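Local coordinates for GntR-family protein transcriptional regulator (Mycobacterium smegmatis, PDB 3F8M) that represses the phnDCE phosphate-uptake operon when the cell has phosphate available, as a DNA-binding regulator of the GntR family, at residues Ile176-Pro190 / Thr204-Asp218. Numbering follows the deposited sequence.
Sequences IAFTRTVDTIDTALP and TPMFLLNRVSYDQDD
The guanidinium of R180 lies flat over one face of the Y214 ring, their planes 11° apart and NH2 3.4 Å above the ring centre, a cation-pi stack on an antiparallel strand pair. R180 runs extended from the backbone, CG anti to its N (chi1 -177°), then bends at chi3 (65°), which folds the flat group back over the tyrosine. The edge of the same guanidinium grips D218 side-on: NE and NH2 both donate to OD1, NH2 at 2.9 Å, in the guanidinium plane. V182 CG2 meets the edge of the Y214 ring at CE2, 4.0 Å away. In the backbone, Y214 O accepts from N of both T179 and R180, a classic beta bulge at the start of strand 180-188.

At the other end M206 CB and CG both lie 3.4 Å from A188 O, and CG also meets P190 CD (3.7 Å). M206 N to A188 O and A188 N to M206 O close this hydrogen-bonded pair; helix 192-198 covers M206 and P190. On the face carrying D183 and R211, R211 is held side-on, NE to D183 OD1 (3.1 Å) and NH2 to D183 OD2 (3.0 Å), while T181 CG2 sits over the guanidinium face. NH2 also bonds G85 O, and NH1 bonds Y168 OH.

Strand 206-214 lies between strands 180-188 and 220-229, antiparallel to both, in the UTRA-domain sheet, and R180 to I185 pair with a strand of the second subunit, so the sheet runs on through the dimer. The buried charges of D183 and R211 meet across the strands, whereas R180 joins the bulge to the last residue of the turn D215-D218, where carboxylate and ring would both stabilise its positive charge.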
loop_
_atom_site.group_PDB
_atom_site.type_symbol
_atom_site.label_atom_id
_atom_site.label_comp_id
_atom_site.label_asym_id
_atom_site.label_seq_id
_atom_site.Cartn_x
_atom_site.Cartn_y
_atom_site.Cartn_z
ATOM N N ILE A 176 -24.639 -9.586 -8.833
ATOM C CA ILE A 176 -24.193 -8.717 -7.732
ATOM C C ILE A 176 -23.018 -7.922 -8.252
ATOM O O ILE A 176 -21.988 -8.492 -8.636
ATOM C CB ILE A 176 -23.807 -9.553 -6.478
ATOM C CG1 ILE A 176 -25.019 -10.360 -5.994
ATOM C CG2 ILE A 176 -23.201 -8.666 -5.359
ATOM C CD1 ILE A 176 -24.690 -11.473 -4.976
ATOM N N ALA A 177 -23.164 -6.609 -8.281
ATOM C CA ALA A 177 -22.141 -5.766 -8.906
ATOM C C ALA A 177 -21.247 -5.176 -7.824
ATOM O O ALA A 177 -21.751 -4.775 -6.770
ATOM C CB ALA A 177 -22.775 -4.643 -9.693
ATOM N N PHE A 178 -19.948 -5.103 -8.108
ATOM C CA PHE A 178 -18.994 -4.517 -7.167
ATOM C C PHE A 178 -19.020 -3.039 -7.435
ATOM O O PHE A 178 -18.501 -2.589 -8.450
ATOM C CB PHE A 178 -17.583 -5.119 -7.339
ATOM C CG PHE A 178 -17.445 -6.506 -6.744
ATOM C CD1 PHE A 178 -16.891 -6.688 -5.474
ATOM C CD2 PHE A 178 -17.859 -7.633 -7.457
ATOM C CE1 PHE A 178 -16.780 -7.976 -4.914
ATOM C CE2 PHE A 178 -17.737 -8.925 -6.921
ATOM C CZ PHE A 178 -17.193 -9.100 -5.633
ATOM N N THR A 179 -19.662 -2.310 -6.525
ATOM C CA THR A 179 -19.976 -0.895 -6.717
ATOM C C THR A 179 -19.045 -0.004 -5.880
ATOM O O THR A 179 -18.549 1.010 -6.364
ATOM C CB THR A 179 -21.468 -0.641 -6.423
ATOM O OG1 THR A 179 -22.255 -1.571 -7.191
ATOM C CG2 THR A 179 -21.893 0.809 -6.761
ATOM N N ARG A 180 -18.750 -0.425 -4.655
ATOM C CA ARG A 180 -17.841 0.336 -3.782
ATOM C C ARG A 180 -16.942 -0.628 -2.990
ATOM O O ARG A 180 -17.458 -1.612 -2.421
ATOM C CB ARG A 180 -18.675 1.217 -2.835
ATOM C CG ARG A 180 -17.905 2.137 -1.901
ATOM C CD ARG A 180 -18.887 3.144 -1.297
ATOM N NE ARG A 180 -19.886 2.507 -0.449
ATOM C CZ ARG A 180 -19.699 2.293 0.837
ATOM N NH1 ARG A 180 -18.560 2.676 1.375
ATOM N NH2 ARG A 180 -20.640 1.722 1.581
ATOM N N THR A 181 -15.625 -0.361 -2.995
ATOM C CA THR A 181 -14.669 -1.011 -2.079
ATOM C C THR A 181 -14.052 -0.015 -1.098
ATOM O O THR A 181 -13.944 1.194 -1.409
ATOM C CB THR A 181 -13.526 -1.745 -2.797
ATOM O OG1 THR A 181 -12.875 -0.871 -3.723
ATOM C CG2 THR A 181 -14.056 -2.980 -3.533
ATOM N N VAL A 182 -13.693 -0.516 0.083
ATOM C CA VAL A 182 -13.017 0.260 1.144
ATOM C C VAL A 182 -11.856 -0.584 1.657
ATOM O O VAL A 182 -12.079 -1.660 2.282
ATOM C CB VAL A 182 -13.973 0.623 2.326
ATOM C CG1 VAL A 182 -13.277 1.485 3.359
ATOM C CG2 VAL A 182 -15.218 1.365 1.838
ATOM N N ASP A 183 -10.637 -0.141 1.356
ATOM C CA ASP A 183 -9.425 -0.870 1.698
ATOM C C ASP A 183 -8.704 -0.170 2.850
ATOM O O ASP A 183 -8.726 1.077 2.940
ATOM C CB ASP A 183 -8.454 -0.890 0.541
ATOM C CG ASP A 183 -8.729 -1.984 -0.472
ATOM O OD1 ASP A 183 -9.067 -3.124 -0.090
ATOM O OD2 ASP A 183 -8.521 -1.703 -1.677
ATOM N N THR A 184 -8.070 -0.973 3.704
ATOM C CA THR A 184 -6.990 -0.483 4.554
ATOM C C THR A 184 -5.745 -1.267 4.174
ATOM O O THR A 184 -5.797 -2.480 3.888
ATOM C CB THR A 184 -7.271 -0.632 6.056
ATOM O OG1 THR A 184 -7.388 -2.013 6.388
ATOM C CG2 THR A 184 -8.533 0.105 6.471
ATOM N N ILE A 185 -4.611 -0.587 4.152
ATOM C CA ILE A 185 -3.373 -1.236 3.807
ATOM C C ILE A 185 -2.429 -0.961 4.942
ATOM O O ILE A 185 -2.229 0.224 5.298
ATOM C CB ILE A 185 -2.746 -0.630 2.528
ATOM C CG1 ILE A 185 -3.697 -0.786 1.335
ATOM C CG2 ILE A 185 -1.415 -1.314 2.305
ATOM C CD1 ILE A 185 -3.371 0.096 0.075
ATOM N N ASP A 186 -1.839 -2.018 5.486
ATOM C CA ASP A 186 -0.898 -1.940 6.574
ATOM C C ASP A 186 0.309 -2.779 6.237
ATOM O O ASP A 186 0.239 -3.609 5.313
ATOM C CB ASP A 186 -1.539 -2.455 7.883
ATOM C CG ASP A 186 -2.531 -1.467 8.470
ATOM O OD1 ASP A 186 -2.052 -0.435 9.020
ATOM O OD2 ASP A 186 -3.778 -1.698 8.383
ATOM N N THR A 187 1.415 -2.594 6.965
ATOM C CA THR A 187 2.481 -3.580 6.919
ATOM C C THR A 187 2.242 -4.613 7.996
ATOM O O THR A 187 1.494 -4.338 8.948
ATOM C CB THR A 187 3.899 -2.956 7.122
ATOM O OG1 THR A 187 3.971 -2.387 8.427
ATOM C CG2 THR A 187 4.121 -1.877 6.069
ATOM N N ALA A 188 2.874 -5.780 7.860
ATOM C CA ALA A 188 2.755 -6.869 8.844
ATOM C C ALA A 188 3.897 -7.842 8.765
ATOM O O ALA A 188 4.674 -7.811 7.804
ATOM C CB ALA A 188 1.403 -7.616 8.662
ATOM N N LEU A 189 3.954 -8.731 9.764
ATOM C CA LEU A 189 4.803 -9.900 9.786
ATOM C C LEU A 189 3.934 -11.149 9.911
ATOM O O LEU A 189 2.861 -11.099 10.555
ATOM C CB LEU A 189 5.849 -9.770 10.932
ATOM C CG LEU A 189 6.701 -8.483 10.805
ATOM C CD1 LEU A 189 7.297 -8.038 12.155
ATOM C CD2 LEU A 189 7.798 -8.552 9.693
ATOM N N PRO A 190 4.342 -12.272 9.288
ATOM C CA PRO A 190 3.479 -13.418 9.382
ATOM C C PRO A 190 3.633 -14.118 10.721
ATOM O O PRO A 190 4.735 -14.137 11.308
ATOM C CB PRO A 190 3.992 -14.340 8.253
ATOM C CG PRO A 190 5.482 -14.053 8.236
ATOM C CD PRO A 190 5.560 -12.567 8.484
ATOM N N THR A 204 9.884 -11.790 7.480
ATOM C CA THR A 204 9.468 -11.442 6.117
ATOM C C THR A 204 8.435 -10.329 6.094
ATOM O O THR A 204 7.330 -10.505 6.619
ATOM C CB THR A 204 8.852 -12.645 5.412
ATOM O OG1 THR A 204 9.753 -13.742 5.478
ATOM C CG2 THR A 204 8.514 -12.320 3.961
ATOM N N PRO A 205 8.764 -9.188 5.469
ATOM C CA PRO A 205 7.814 -8.079 5.390
ATOM C C PRO A 205 6.591 -8.426 4.504
ATOM O O PRO A 205 6.774 -8.960 3.386
ATOM C CB PRO A 205 8.633 -6.943 4.781
ATOM C CG PRO A 205 10.049 -7.324 5.109
ATOM C CD PRO A 205 10.113 -8.791 5.022
ATOM N N MET A 206 5.396 -8.165 5.049
ATOM C CA MET A 206 4.092 -8.397 4.371
ATOM C C MET A 206 3.267 -7.126 4.223
ATOM O O MET A 206 3.385 -6.200 5.017
ATOM C CB MET A 206 3.216 -9.392 5.171
ATOM C CG MET A 206 3.927 -10.535 5.874
ATOM S SD MET A 206 4.656 -11.690 4.721
ATOM C CE MET A 206 3.331 -12.215 3.783
ATOM N N PHE A 207 2.405 -7.092 3.206
ATOM C CA PHE A 207 1.319 -6.161 3.091
ATOM C C PHE A 207 0.107 -6.887 3.734
ATOM O O PHE A 207 -0.047 -8.087 3.538
ATOM C CB PHE A 207 0.921 -5.986 1.653
ATOM C CG PHE A 207 1.717 -4.956 0.880
ATOM C CD1 PHE A 207 1.542 -3.588 1.122
ATOM C CD2 PHE A 207 2.534 -5.370 -0.166
ATOM C CE1 PHE A 207 2.238 -2.632 0.363
ATOM C CE2 PHE A 207 3.244 -4.409 -0.937
ATOM C CZ PHE A 207 3.078 -3.063 -0.655
ATOM N N LEU A 208 -0.707 -6.132 4.463
ATOM C CA LEU A 208 -1.961 -6.645 5.054
ATOM C C LEU A 208 -3.064 -5.705 4.624
ATOM O O LEU A 208 -3.111 -4.533 5.042
ATOM C CB LEU A 208 -1.825 -6.752 6.601
ATOM C CG LEU A 208 -3.189 -7.106 7.238
ATOM C CD1 LEU A 208 -3.624 -8.468 6.757
ATOM C CD2 LEU A 208 -3.208 -6.994 8.769
ATOM N N LEU A 209 -3.894 -6.164 3.692
ATOM C CA LEU A 209 -5.032 -5.397 3.226
ATOM C C LEU A 209 -6.304 -5.939 3.820
ATOM O O LEU A 209 -6.481 -7.140 3.878
ATOM C CB LEU A 209 -5.182 -5.476 1.709
ATOM C CG LEU A 209 -4.286 -4.446 1.049
ATOM C CD1 LEU A 209 -2.886 -4.989 1.091
ATOM C CD2 LEU A 209 -4.738 -4.167 -0.346
ATOM N N ASN A 210 -7.183 -5.037 4.214
ATOM C CA ASN A 210 -8.524 -5.406 4.661
ATOM C C ASN A 210 -9.521 -4.685 3.826
ATOM O O ASN A 210 -9.445 -3.459 3.704
ATOM C CB ASN A 210 -8.700 -5.047 6.143
ATOM C CG ASN A 210 -8.119 -6.090 7.018
ATOM O OD1 ASN A 210 -8.599 -7.237 7.022
ATOM N ND2 ASN A 210 -7.009 -5.761 7.682
ATOM N N ARG A 211 -10.445 -5.432 3.211
ATOM C CA ARG A 211 -11.430 -4.854 2.304
ATOM C C ARG A 211 -12.844 -5.206 2.700
ATOM O O ARG A 211 -13.093 -6.319 3.132
ATOM C CB ARG A 211 -11.209 -5.380 0.899
ATOM C CG ARG A 211 -12.419 -5.187 -0.027
ATOM C CD ARG A 211 -12.062 -5.441 -1.473
ATOM N NE ARG A 211 -11.010 -4.547 -1.963
ATOM C CZ ARG A 211 -10.660 -4.473 -3.243
ATOM N NH1 ARG A 211 -11.272 -5.232 -4.150
ATOM N NH2 ARG A 211 -9.711 -3.639 -3.629
ATOM N N VAL A 212 -13.760 -4.257 2.562
ATOM C CA VAL A 212 -15.182 -4.557 2.555
ATOM C C VAL A 212 -15.656 -4.069 1.192
ATOM O O VAL A 212 -15.310 -2.948 0.768
ATOM C CB VAL A 212 -15.985 -3.854 3.668
ATOM C CG1 VAL A 212 -17.425 -4.356 3.673
ATOM C CG2 VAL A 212 -15.321 -4.090 5.051
ATOM N N SER A 213 -16.444 -4.905 0.522
ATOM C CA SER A 213 -17.018 -4.563 -0.769
ATOM C C SER A 213 -18.513 -4.461 -0.621
ATOM O O SER A 213 -19.122 -5.195 0.173
ATOM C CB SER A 213 -16.706 -5.629 -1.832
ATOM O OG SER A 213 -15.333 -5.799 -1.996
ATOM N N TYR A 214 -19.086 -3.566 -1.424
ATOM C CA TYR A 214 -20.484 -3.231 -1.403
ATOM C C TYR A 214 -21.063 -3.265 -2.825
ATOM O O TYR A 214 -20.399 -2.885 -3.804
ATOM C CB TYR A 214 -20.680 -1.820 -0.819
ATOM C CG TYR A 214 -20.161 -1.667 0.601
ATOM C CD1 TYR A 214 -20.974 -1.964 1.680
ATOM C CD2 TYR A 214 -18.861 -1.234 0.832
ATOM C CE1 TYR A 214 -20.491 -1.838 2.986
ATOM C CE2 TYR A 214 -18.366 -1.100 2.112
ATOM C CZ TYR A 214 -19.183 -1.393 3.172
ATOM O OH TYR A 214 -18.690 -1.244 4.421
ATOM N N ASP A 215 -22.299 -3.728 -2.905
ATOM C CA ASP A 215 -22.976 -3.964 -4.178
ATOM C C ASP A 215 -23.798 -2.745 -4.609
ATOM O O ASP A 215 -23.707 -1.672 -3.998
ATOM C CB ASP A 215 -23.832 -5.252 -4.151
ATOM C CG ASP A 215 -25.064 -5.142 -3.265
ATOM O OD1 ASP A 215 -25.485 -4.010 -2.938
ATOM O OD2 ASP A 215 -25.637 -6.190 -2.897
ATOM N N GLN A 216 -24.608 -2.938 -5.644
ATOM C CA GLN A 216 -25.399 -1.849 -6.249
ATOM C C GLN A 216 -26.455 -1.266 -5.287
ATOM O O GLN A 216 -26.906 -0.124 -5.478
ATOM C CB GLN A 216 -26.023 -2.306 -7.579
ATOM C CG GLN A 216 -27.021 -3.466 -7.465
ATOM C CD GLN A 216 -26.378 -4.835 -7.728
ATOM O OE1 GLN A 216 -25.304 -5.135 -7.211
ATOM N NE2 GLN A 216 -27.050 -5.672 -8.527
ATOM N N ASP A 217 -26.847 -2.038 -4.277
ATOM C CA ASP A 217 -27.740 -1.550 -3.232
ATOM C C ASP A 217 -27.009 -1.101 -1.969
ATOM O O ASP A 217 -27.650 -0.890 -0.933
ATOM C CB ASP A 217 -28.739 -2.633 -2.855
ATOM C CG ASP A 217 -29.640 -3.005 -4.004
ATOM O OD1 ASP A 217 -30.021 -2.088 -4.761
ATOM O OD2 ASP A 217 -29.940 -4.210 -4.166
ATOM N N ASP A 218 -25.683 -1.011 -2.049
ATOM C CA ASP A 218 -24.841 -0.737 -0.893
ATOM C C ASP A 218 -24.972 -1.802 0.204
ATOM O O ASP A 218 -24.894 -1.490 1.394
ATOM C CB ASP A 218 -25.181 0.648 -0.326
ATOM C CG ASP A 218 -23.997 1.316 0.293
ATOM O OD1 ASP A 218 -22.860 1.183 -0.249
ATOM O OD2 ASP A 218 -24.219 1.972 1.329
HETATM O O HOH W 1 -11.613 -2.099 4.931
HETATM O O HOH W 2 -5.218 -3.446 6.857
#